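Local coordinates for peptidase M16 domain protein (Alicyclobacillus acidocaldarius subsp. acidocaldarius DSM 446, PDB 4XEA), which probably cleaves peptides as an M16-family metallopeptidase, using a metal centre of the kind that binds zinc in its relatives, at residues A[190-202]-A[367-379]. Residues are numbered along the deposited sequence; the frame is centred on the assembly and turned at random.
Sequences HPSNMVLVIAGGF and NAFLVRNWVTYFL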
ATOM      1  N   HIS A 190       6.066  -0.352 -31.457  1.00 47.22           N
ATOM      2  CA  HIS A 190       5.169   0.129 -32.463  1.00 48.80           C
ATOM      3  C   HIS A 190       3.768   0.269 -31.869  1.00 47.77           C
ATOM      4  O   HIS A 190       3.368  -0.548 -31.057  1.00 47.41           O
ATOM      5  CB  HIS A 190       5.126  -0.830 -33.679  1.00 47.83           C
ATOM      6  CG  HIS A 190       4.421  -0.239 -34.852  1.00 49.74           C
ATOM      7  ND1 HIS A 190       3.051  -0.273 -34.988  1.00 49.04           N
ATOM      8  CD2 HIS A 190       4.894   0.418 -35.936  1.00 52.42           C
ATOM      9  CE1 HIS A 190       2.710   0.333 -36.114  1.00 54.75           C
ATOM     10  NE2 HIS A 190       3.809   0.764 -36.708  1.00 54.74           N
ATOM     11  N   PRO A 191       3.008   1.280 -32.293  1.00 48.36           N
ATOM     12  CA  PRO A 191       1.705   1.478 -31.649  1.00 47.76           C
ATOM     13  C   PRO A 191       0.718   0.307 -31.761  1.00 45.69           C
ATOM     14  O   PRO A 191      -0.153   0.158 -30.884  1.00 44.15           O
ATOM     15  CB  PRO A 191       1.146   2.738 -32.342  1.00 49.45           C
ATOM     16  CG  PRO A 191       2.125   3.070 -33.465  1.00 51.85           C
ATOM     17  CD  PRO A 191       3.420   2.456 -33.089  1.00 50.48           C
ATOM     18  N   SER A 192       0.869  -0.507 -32.800  1.00 45.46           N
ATOM     19  CA  SER A 192       0.057  -1.684 -33.029  1.00 44.99           C
ATOM     20  C   SER A 192       0.320  -2.747 -31.963  1.00 43.43           C
ATOM     21  O   SER A 192      -0.496  -3.663 -31.805  1.00 42.30           O
ATOM     22  CB  SER A 192       0.337  -2.293 -34.416  1.00 46.83           C
ATOM     23  OG  SER A 192       1.691  -2.696 -34.516  1.00 47.03           O
ATOM     24  N   ASN A 193       1.442  -2.626 -31.238  1.00 41.50           N
ATOM     25  CA  ASN A 193       1.762  -3.579 -30.170  1.00 40.44           C
ATOM     26  C   ASN A 193       1.441  -3.042 -28.772  1.00 39.39           C
ATOM     27  O   ASN A 193       1.851  -3.642 -27.759  1.00 38.20           O
ATOM     28  CB  ASN A 193       3.229  -4.005 -30.222  1.00 39.26           C
ATOM     29  CG  ASN A 193       3.502  -5.309 -29.387  1.00 39.56           C
ATOM     30  OD1 ASN A 193       2.766  -6.298 -29.475  1.00 38.48           O
ATOM     31  ND2 ASN A 193       4.597  -5.314 -28.658  1.00 37.91           N
HETATM   32  N   MSE A 194       0.743  -1.903 -28.722  1.00 41.25           N
HETATM   33  CA  MSE A 194       0.556  -1.161 -27.466  1.00 40.19           C
HETATM   34  C   MSE A 194      -0.896  -0.801 -27.150  1.00 41.16           C
HETATM   35  O   MSE A 194      -1.806  -1.030 -27.963  1.00 42.41           O
HETATM   36  CB  MSE A 194       1.451   0.096 -27.442  1.00 42.48           C
HETATM   37  CG  MSE A 194       2.928  -0.203 -27.611  1.00 42.35           C
HETATM   38 SE   MSE A 194       4.152   1.268 -27.244  0.82 52.62          SE
HETATM   39  CE  MSE A 194       3.876   1.561 -25.316  1.00 42.05           C
ATOM     40  N   VAL A 195      -1.100  -0.231 -25.952  1.00 40.45           N
ATOM     41  CA  VAL A 195      -2.415   0.123 -25.466  1.00 41.46           C
ATOM     42  C   VAL A 195      -2.267   1.340 -24.552  1.00 42.58           C
ATOM     43  O   VAL A 195      -1.255   1.469 -23.853  1.00 42.15           O
ATOM     44  CB  VAL A 195      -3.123  -1.049 -24.752  1.00 40.85           C
ATOM     45  CG1 VAL A 195      -2.428  -1.429 -23.390  1.00 39.15           C
ATOM     46  CG2 VAL A 195      -4.627  -0.776 -24.595  1.00 41.49           C
ATOM     47  N   LEU A 196      -3.248   2.246 -24.637  1.00 43.73           N
ATOM     48  CA  LEU A 196      -3.327   3.460 -23.821  1.00 44.27           C
ATOM     49  C   LEU A 196      -4.673   3.470 -23.105  1.00 44.83           C
ATOM     50  O   LEU A 196      -5.731   3.419 -23.756  1.00 45.49           O
ATOM     51  CB  LEU A 196      -3.209   4.716 -24.700  1.00 47.45           C
ATOM     52  CG  LEU A 196      -3.265   6.083 -24.003  1.00 48.95           C
ATOM     53  CD1 LEU A 196      -2.095   6.227 -22.981  1.00 46.77           C
ATOM     54  CD2 LEU A 196      -3.240   7.203 -25.042  1.00 50.78           C
ATOM     55  N   VAL A 197      -4.631   3.542 -21.768  1.00 45.09           N
ATOM     56  CA  VAL A 197      -5.844   3.451 -20.935  1.00 45.00           C
ATOM     57  C   VAL A 197      -5.779   4.571 -19.897  1.00 45.84           C
ATOM     58  O   VAL A 197      -4.743   4.790 -19.285  1.00 44.41           O
ATOM     59  CB  VAL A 197      -5.994   2.073 -20.283  1.00 43.22           C
ATOM     60  CG1 VAL A 197      -7.272   1.963 -19.506  1.00 43.09           C
ATOM     61  CG2 VAL A 197      -5.966   0.939 -21.386  1.00 41.70           C
ATOM     62  N   ILE A 198      -6.884   5.300 -19.759  1.00 47.63           N
ATOM     63  CA  ILE A 198      -6.937   6.489 -18.894  1.00 48.97           C
ATOM     64  C   ILE A 198      -8.246   6.472 -18.133  1.00 50.02           C
ATOM     65  O   ILE A 198      -9.308   6.282 -18.733  1.00 50.91           O
ATOM     66  CB  ILE A 198      -6.869   7.777 -19.706  1.00 50.71           C
ATOM     67  CG1 ILE A 198      -5.736   7.713 -20.720  1.00 50.59           C
ATOM     68  CG2 ILE A 198      -6.671   9.034 -18.781  1.00 52.02           C
ATOM     69  CD1 ILE A 198      -5.623   8.964 -21.576  1.00 51.14           C
ATOM     70  N   ALA A 199      -8.174   6.671 -16.818  1.00 50.89           N
ATOM     71  CA  ALA A 199      -9.370   6.785 -15.980  1.00 51.06           C
ATOM     72  C   ALA A 199      -9.247   7.961 -15.016  1.00 52.38           C
ATOM     73  O   ALA A 199      -8.161   8.273 -14.502  1.00 51.10           O
ATOM     74  CB  ALA A 199      -9.660   5.502 -15.220  1.00 49.79           C
ATOM     75  N   GLY A 200     -10.376   8.634 -14.814  1.00 53.05           N
ATOM     76  CA  GLY A 200     -10.463   9.677 -13.800  1.00 54.98           C
ATOM     77  C   GLY A 200     -11.105  10.967 -14.273  1.00 57.23           C
ATOM     78  O   GLY A 200     -11.922  10.971 -15.216  1.00 57.43           O
ATOM     79  N   GLY A 201     -10.733  12.062 -13.609  1.00 58.96           N
ATOM     80  CA  GLY A 201     -11.376  13.383 -13.807  1.00 61.72           C
ATOM     81  C   GLY A 201     -10.877  14.177 -15.001  1.00 63.25           C
ATOM     82  O   GLY A 201     -10.241  15.193 -14.839  1.00 65.64           O
ATOM     83  N   PHE A 202     -11.168  13.711 -16.206  1.00 63.48           N
ATOM     84  CA  PHE A 202     -10.758  14.411 -17.442  1.00 65.16           C
ATOM     85  C   PHE A 202     -11.908  14.444 -18.435  1.00 66.51           C
ATOM     86  O   PHE A 202     -12.844  13.651 -18.330  1.00 66.61           O
ATOM     87  CB  PHE A 202      -9.574  13.701 -18.090  1.00 62.94           C
ATOM     88  CG  PHE A 202      -9.906  12.292 -18.590  1.00 61.01           C
ATOM     89  CD1 PHE A 202      -9.949  11.206 -17.714  1.00 57.50           C
ATOM     90  CD2 PHE A 202     -10.209  12.074 -19.928  1.00 59.05           C
ATOM     91  CE1 PHE A 202     -10.284   9.939 -18.167  1.00 57.67           C
ATOM     92  CE2 PHE A 202     -10.529  10.792 -20.395  1.00 58.41           C
ATOM     93  CZ  PHE A 202     -10.563   9.723 -19.510  1.00 57.36           C
ATOM     94  N   ASN A 367      -9.117   4.371  -9.815  1.00 49.37           N
ATOM     95  CA  ASN A 367      -8.563   4.650 -11.155  1.00 49.94           C
ATOM     96  C   ASN A 367      -7.420   3.689 -11.471  1.00 47.76           C
ATOM     97  O   ASN A 367      -7.413   3.124 -12.552  1.00 46.92           O
ATOM     98  CB  ASN A 367      -8.031   6.067 -11.285  1.00 51.05           C
ATOM     99  CG  ASN A 367      -9.131   7.108 -11.337  1.00 52.71           C
ATOM    100  OD1 ASN A 367     -10.222   6.867 -11.860  1.00 52.30           O
ATOM    101  ND2 ASN A 367      -8.838   8.276 -10.807  1.00 53.16           N
ATOM    102  N   ALA A 368      -6.476   3.530 -10.543  1.00 47.48           N
ATOM    103  CA  ALA A 368      -5.291   2.690 -10.803  1.00 46.65           C
ATOM    104  C   ALA A 368      -5.682   1.248 -11.126  1.00 45.49           C
ATOM    105  O   ALA A 368      -5.169   0.659 -12.079  1.00 45.15           O
ATOM    106  CB  ALA A 368      -4.309   2.716  -9.646  1.00 47.69           C
ATOM    107  N   PHE A 369      -6.557   0.649 -10.334  1.00 45.46           N
ATOM    108  CA  PHE A 369      -7.028  -0.714 -10.647  1.00 44.68           C
ATOM    109  C   PHE A 369      -7.722  -0.814 -12.029  1.00 44.14           C
ATOM    110  O   PHE A 369      -7.384  -1.671 -12.887  1.00 43.16           O
ATOM    111  CB  PHE A 369      -7.938  -1.227  -9.523  1.00 46.01           C
ATOM    112  CG  PHE A 369      -8.521  -2.609  -9.781  1.00 44.88           C
ATOM    113  CD1 PHE A 369      -7.920  -3.739  -9.210  1.00 46.49           C
ATOM    114  CD2 PHE A 369      -9.682  -2.769 -10.523  1.00 47.34           C
ATOM    115  CE1 PHE A 369      -8.460  -5.024  -9.420  1.00 46.25           C
ATOM    116  CE2 PHE A 369     -10.216  -4.066 -10.764  1.00 47.94           C
ATOM    117  CZ  PHE A 369      -9.593  -5.184 -10.179  1.00 46.79           C
ATOM    118  N   LEU A 370      -8.690   0.059 -12.283  1.00 44.87           N
ATOM    119  CA  LEU A 370      -9.382   0.051 -13.562  1.00 45.14           C
ATOM    120  C   LEU A 370      -8.401   0.068 -14.734  1.00 44.37           C
ATOM    121  O   LEU A 370      -8.549  -0.671 -15.718  1.00 43.83           O
ATOM    122  CB  LEU A 370     -10.321   1.262 -13.673  1.00 46.72           C
ATOM    123  CG  LEU A 370     -11.552   1.224 -12.803  1.00 47.67           C
ATOM    124  CD1 LEU A 370     -12.173   2.625 -12.650  1.00 50.70           C
ATOM    125  CD2 LEU A 370     -12.536   0.231 -13.346  1.00 45.80           C
ATOM    126  N   VAL A 371      -7.396   0.920 -14.627  1.00 45.13           N
ATOM    127  CA  VAL A 371      -6.470   1.137 -15.733  1.00 44.80           C
ATOM    128  C   VAL A 371      -5.532  -0.059 -15.885  1.00 43.84           C
ATOM    129  O   VAL A 371      -5.444  -0.640 -16.960  1.00 43.97           O
ATOM    130  CB  VAL A 371      -5.667   2.473 -15.527  1.00 45.94           C
ATOM    131  CG1 VAL A 371      -4.505   2.511 -16.498  1.00 44.30           C
ATOM    132  CG2 VAL A 371      -6.604   3.708 -15.714  1.00 44.61           C
ATOM    133  N   ARG A 372      -4.847  -0.413 -14.793  0.50 43.54           N
ATOM    134  CA  ARG A 372      -3.871  -1.509 -14.758  0.50 42.91           C
ATOM    135  C   ARG A 372      -4.485  -2.800 -15.282  0.50 41.68           C
ATOM    136  O   ARG A 372      -3.903  -3.499 -16.110  0.50 40.59           O
ATOM    137  CB  ARG A 372      -3.364  -1.751 -13.327  0.50 43.76           C
ATOM    138  CG  ARG A 372      -1.875  -1.446 -13.067  0.50 46.63           C
ATOM    139  CD  ARG A 372      -1.426  -1.796 -11.630  0.50 49.02           C
ATOM    140  NE  ARG A 372      -2.212  -2.878 -11.026  0.50 50.47           N
ATOM    141  CZ  ARG A 372      -3.041  -2.714  -9.995  0.50 52.97           C
ATOM    142  NH1 ARG A 372      -3.187  -1.518  -9.435  0.50 54.87           N
ATOM    143  NH2 ARG A 372      -3.724  -3.742  -9.518  0.50 52.47           N
ATOM    144  N   ASN A 373      -5.674  -3.116 -14.793  1.00 42.13           N
ATOM    145  CA  ASN A 373      -6.361  -4.336 -15.232  1.00 41.76           C
ATOM    146  C   ASN A 373      -6.894  -4.330 -16.658  1.00 41.44           C
ATOM    147  O   ASN A 373      -6.786  -5.346 -17.367  1.00 41.28           O
ATOM    148  CB  ASN A 373      -7.392  -4.731 -14.217  1.00 42.61           C
ATOM    149  CG  ASN A 373      -6.729  -5.283 -12.985  1.00 42.80           C
ATOM    150  OD1 ASN A 373      -6.365  -6.420 -12.981  1.00 44.07           O
ATOM    151  ND2 ASN A 373      -6.434  -4.445 -12.014  1.00 42.29           N
ATOM    152  N   TRP A 374      -7.388  -3.194 -17.122  1.00 41.43           N
ATOM    153  CA  TRP A 374      -7.817  -3.081 -18.525  1.00 41.54           C
ATOM    154  C   TRP A 374      -6.613  -3.367 -19.415  1.00 40.69           C
ATOM    155  O   TRP A 374      -6.668  -4.218 -20.337  1.00 41.21           O
ATOM    156  CB  TRP A 374      -8.415  -1.692 -18.865  1.00 43.26           C
ATOM    157  CG  TRP A 374      -9.444  -1.803 -19.924  1.00 42.79           C
ATOM    158  CD1 TRP A 374     -10.780  -1.810 -19.727  1.00 46.75           C
ATOM    159  CD2 TRP A 374      -9.241  -1.947 -21.339  1.00 42.62           C
ATOM    160  NE1 TRP A 374     -11.433  -1.939 -20.911  1.00 46.98           N
ATOM    161  CE2 TRP A 374     -10.509  -2.088 -21.918  1.00 45.35           C
ATOM    162  CE3 TRP A 374      -8.110  -2.020 -22.166  1.00 43.81           C
ATOM    163  CZ2 TRP A 374     -10.702  -2.235 -23.312  1.00 46.96           C
ATOM    164  CZ3 TRP A 374      -8.288  -2.194 -23.570  1.00 42.86           C
ATOM    165  CH2 TRP A 374      -9.564  -2.337 -24.114  1.00 46.14           C
ATOM    166  N   VAL A 375      -5.499  -2.718 -19.073  1.00 40.24           N
ATOM    167  CA  VAL A 375      -4.241  -2.901 -19.809  1.00 39.04           C
ATOM    168  C   VAL A 375      -3.787  -4.354 -19.834  1.00 38.66           C
ATOM    169  O   VAL A 375      -3.451  -4.911 -20.895  1.00 39.36           O
ATOM    170  CB  VAL A 375      -3.100  -2.080 -19.213  1.00 38.09           C
ATOM    171  CG1 VAL A 375      -1.781  -2.520 -19.815  1.00 37.47           C
ATOM    172  CG2 VAL A 375      -3.339  -0.534 -19.438  1.00 39.99           C
ATOM    173  N   THR A 376      -3.740  -4.932 -18.641  1.00 37.66           N
ATOM    174  CA  THR A 376      -3.196  -6.265 -18.453  1.00 38.02           C
ATOM    175  C   THR A 376      -3.990  -7.338 -19.176  1.00 36.13           C
ATOM    176  O   THR A 376      -3.410  -8.154 -19.883  1.00 36.06           O
ATOM    177  CB  THR A 376      -3.009  -6.584 -16.924  1.00 37.95           C
ATOM    178  OG1 THR A 376      -1.974  -5.725 -16.429  1.00 42.87           O
ATOM    179  CG2 THR A 376      -2.514  -7.995 -16.757  1.00 43.10           C
ATOM    180  N   TYR A 377      -5.299  -7.361 -19.000  1.00 35.63           N
ATOM    181  CA  TYR A 377      -6.126  -8.350 -19.691  1.00 37.71           C
ATOM    182  C   TYR A 377      -6.163  -8.134 -21.206  1.00 38.13           C
ATOM    183  O   TYR A 377      -6.170  -9.092 -21.979  1.00 38.59           O
ATOM    184  CB  TYR A 377      -7.542  -8.385 -19.099  1.00 38.80           C
ATOM    185  CG  TYR A 377      -7.596  -9.033 -17.701  1.00 43.32           C
ATOM    186  CD1 TYR A 377      -6.995 -10.281 -17.491  1.00 48.33           C
ATOM    187  CD2 TYR A 377      -8.236  -8.430 -16.616  1.00 48.49           C
ATOM    188  CE1 TYR A 377      -7.020 -10.898 -16.286  1.00 49.42           C
ATOM    189  CE2 TYR A 377      -8.289  -9.087 -15.350  1.00 50.28           C
ATOM    190  CZ  TYR A 377      -7.655 -10.318 -15.221  1.00 53.62           C
ATOM    191  OH  TYR A 377      -7.612 -11.041 -14.045  1.00 58.48           O
ATOM    192  N   PHE A 378      -6.212  -6.875 -21.639  1.00 38.39           N
ATOM    193  CA  PHE A 378      -6.138  -6.587 -23.085  1.00 37.75           C
ATOM    194  C   PHE A 378      -4.874  -7.155 -23.724  1.00 37.14           C
ATOM    195  O   PHE A 378      -4.932  -7.913 -24.702  1.00 37.47           O
ATOM    196  CB  PHE A 378      -6.259  -5.077 -23.370  1.00 39.59           C
ATOM    197  CG  PHE A 378      -6.033  -4.757 -24.815  1.00 40.44           C
ATOM    198  CD1 PHE A 378      -7.056  -4.883 -25.724  1.00 45.43           C
ATOM    199  CD2 PHE A 378      -4.762  -4.414 -25.250  1.00 39.11           C
ATOM    200  CE1 PHE A 378      -6.831  -4.634 -27.092  1.00 47.90           C
ATOM    201  CE2 PHE A 378      -4.502  -4.200 -26.600  1.00 41.74           C
ATOM    202  CZ  PHE A 378      -5.519  -4.317 -27.523  1.00 45.32           C
ATOM    203  N   LEU A 379      -3.723  -6.857 -23.148  1.00 36.46           N
ATOM    204  CA  LEU A 379      -2.461  -7.271 -23.719  1.00 35.57           C
ATOM    205  C   LEU A 379      -2.255  -8.817 -23.694  1.00 35.56           C
ATOM    206  O   LEU A 379      -1.616  -9.374 -24.591  1.00 36.69           O
ATOM    207  CB  LEU A 379      -1.290  -6.563 -23.057  1.00 34.48           C
ATOM    208  CG  LEU A 379      -1.154  -5.041 -23.297  1.00 37.28           C
ATOM    209  CD1 LEU A 379       0.058  -4.491 -22.527  1.00 39.07           C
ATOM    210  CD2 LEU A 379      -1.020  -4.712 -24.815  1.00 39.53           C
TER
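Strand 194-200 and helix 367-379 run nearly antiparallel, their axes 7.7 Å apart at closest approach and 161° between directions, with V197 nearest V371 and A199 nearest N367 along the backbones. Every second strand residue, V195, V197 and A199, faces the helix. V195 CG1, placed between its own backbone N and carbonyl carbon (chi1 68°), touches V375 CG1 and L379 CG, each at 3.8 Å, while its CG2 lies 3.7 Å from F378 CD2. V197 sends CG2 to V375 CG2 at 3.6 Å and to W374 CE3, the V197 and W374 side chains crossing at about a right angle; V197 CG1 rests near W374 CB. The strand is an inner one of the mixed six-stranded sheet of an M16-type alpha/beta domain: L196 and I198 point the other way, onto helix 105-116, and helix 367-379, from the C-terminal half of the chain, packs on the opposite face. V371 spreads its two methyls along the strand, CG1 toward V197 O and CG2 3.6 Å from A199 CB. At the helix start N367 OD1 approaches G200 CA to 3.4 Å without bonding to the strand; instead OD1 accepts a hydrogen bond from R25 NH1 and ND2 gives one to Q30 OE1. A leucine in place of N367 would probably leave R25 and Q30 without these buried polar mates and crowd G200.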